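Local coordinates for protein transcription factor cep-1 (Caenorhabditis elegans, PDB 1T4W) that activates transcription by binding the same DNA consensus sequence as p53, promoting apoptosis under genotoxic stress and ensuring proper meiotic chromosome segregation, at residues A22-S25 with K29-W32. Sequence-based numbering, arbitrary orientation.
Sequences AISS and KYLW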
loop_
_atom_site.group_PDB
_atom_site.type_symbol
_atom_site.label_atom_id
_atom_site.label_comp_id
_atom_site.label_asym_id
_atom_site.label_seq_id
_atom_site.Cartn_x
_atom_site.Cartn_y
_atom_site.Cartn_z
ATOM N N ALA A 22 -10.392 3.129 7.434
ATOM C CA ALA A 22 -10.873 2.863 8.779
ATOM C C ALA A 22 -9.868 1.982 9.504
ATOM O O ALA A 22 -8.946 1.419 8.895
ATOM C CB ALA A 22 -12.254 2.178 8.752
ATOM N N ILE A 23 -10.061 1.873 10.810
ATOM C CA ILE A 23 -9.210 1.069 11.662
ATOM C C ILE A 23 -10.137 0.039 12.236
ATOM O O ILE A 23 -11.309 0.335 12.453
ATOM C CB ILE A 23 -8.653 1.878 12.838
ATOM C CG1 ILE A 23 -7.886 3.101 12.333
ATOM C CG2 ILE A 23 -7.754 0.992 13.674
ATOM C CD1 ILE A 23 -6.609 2.785 11.601
ATOM N N SER A 24 -9.627 -1.166 12.479
ATOM C CA SER A 24 -10.455 -2.207 13.055
ATOM C C SER A 24 -10.392 -2.056 14.568
ATOM O O SER A 24 -9.649 -1.214 15.082
ATOM C CB SER A 24 -9.942 -3.590 12.659
ATOM O OG SER A 24 -8.705 -3.881 13.290
ATOM N N SER A 25 -11.176 -2.860 15.278
ATOM C CA SER A 25 -11.175 -2.815 16.731
ATOM C C SER A 25 -9.778 -3.211 17.195
ATOM O O SER A 25 -9.358 -2.845 18.286
ATOM C CB SER A 25 -12.195 -3.796 17.303
ATOM O OG SER A 25 -11.711 -5.123 17.206
ATOM N N LYS A 29 -5.238 -1.240 9.857
ATOM C CA LYS A 29 -5.759 -0.298 8.881
ATOM C C LYS A 29 -6.392 -0.891 7.638
ATOM O O LYS A 29 -5.842 -1.804 7.026
ATOM C CB LYS A 29 -4.648 0.664 8.510
ATOM C CG LYS A 29 -3.996 1.230 9.770
ATOM C CD LYS A 29 -2.939 2.229 9.457
ATOM C CE LYS A 29 -2.388 2.820 10.755
ATOM N NZ LYS A 29 -1.260 3.682 10.417
ATOM N N TYR A 30 -7.540 -0.336 7.261
ATOM C CA TYR A 30 -8.290 -0.804 6.093
ATOM C C TYR A 30 -8.587 0.317 5.116
ATOM O O TYR A 30 -9.015 1.407 5.497
ATOM C CB TYR A 30 -9.622 -1.433 6.525
ATOM C CG TYR A 30 -9.478 -2.693 7.351
ATOM C CD1 TYR A 30 -8.869 -2.665 8.605
ATOM C CD2 TYR A 30 -9.936 -3.920 6.862
ATOM C CE1 TYR A 30 -8.716 -3.830 9.358
ATOM C CE2 TYR A 30 -9.791 -5.088 7.604
ATOM C CZ TYR A 30 -9.183 -5.035 8.848
ATOM O OH TYR A 30 -9.073 -6.187 9.583
ATOM N N LEU A 31 -8.357 0.042 3.844
ATOM C CA LEU A 31 -8.635 1.016 2.797
ATOM C C LEU A 31 -9.568 0.423 1.730
ATOM O O LEU A 31 -9.409 -0.731 1.328
ATOM C CB LEU A 31 -7.333 1.458 2.102
ATOM C CG LEU A 31 -7.516 2.235 0.786
ATOM C CD1 LEU A 31 -7.981 3.659 1.087
ATOM C CD2 LEU A 31 -6.188 2.267 0.010
ATOM N N TRP A 32 -10.551 1.206 1.300
ATOM C CA TRP A 32 -11.438 0.789 0.215
ATOM C C TRP A 32 -11.326 1.954 -0.743
ATOM O O TRP A 32 -11.396 3.105 -0.313
ATOM C CB TRP A 32 -12.901 0.658 0.664
ATOM C CG TRP A 32 -13.147 -0.398 1.730
ATOM C CD1 TRP A 32 -13.574 -1.686 1.543
ATOM C CD2 TRP A 32 -12.976 -0.231 3.135
ATOM N NE1 TRP A 32 -13.690 -2.330 2.755
ATOM C CE2 TRP A 32 -13.324 -1.460 3.749
ATOM C CE3 TRP A 32 -12.555 0.839 3.939
ATOM C CZ2 TRP A 32 -13.266 -1.647 5.132
ATOM C CZ3 TRP A 32 -12.498 0.653 5.315
ATOM C CH2 TRP A 32 -12.854 -0.582 5.897
HETATM O O HOH W 1 -8.058 -6.104 12.027
#
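Ala22 and Tyr30 form an antiparallel hydrogen-bonded pair near the turn of the hairpin made by strands 19-23 and 29-33, at the edge of the larger beta sheet of this p53-family DNA-binding domain. Two backbone bonds fix the register: Ala22 N to Tyr30 O, 2.9 Å, and Tyr30 N to Ala22 O, 2.8 Å, with an N-H...O angle of 162°. On the sheet face carrying these two residues, the Ala22 methyl abuts the benzo edge of the Trp32 indole in the plane of the ring, CB lying 3.8 Å from CZ3. With CG beside its own backbone N (chi1 -65°), the Tyr30 ring is directed toward the turn, where CE1 comes 3.5 Å from Ser24 CB, obliquely to the ring. A water in the ring plane spans the polar ends, 2.6 Å from both Ser24 OG and Tyr30 OH; the same OG accepts from Glu28 N within the turn, and OH also bonds Lys173 NZ. Phe188 of helix 181-194 meets both aromatic rings on this face. On the other face Ile23 and Lys29 run side by side, with Ile23 CD1 3.5 Å from Lys29 CG, while the extended lysine carries NZ away to salt bridges with Asp7 and Glu5 and a hydrogen bond to Ile6 O. A phenylalanine in place of Tyr30 would probably leave the bridging water and Lys173 without their hydroxyl partner. The chemistry is therefore divided: backbone bonds set the pairing, apolar contacts lie on both faces, and a water between two hydroxyls ties the turn to the second strand.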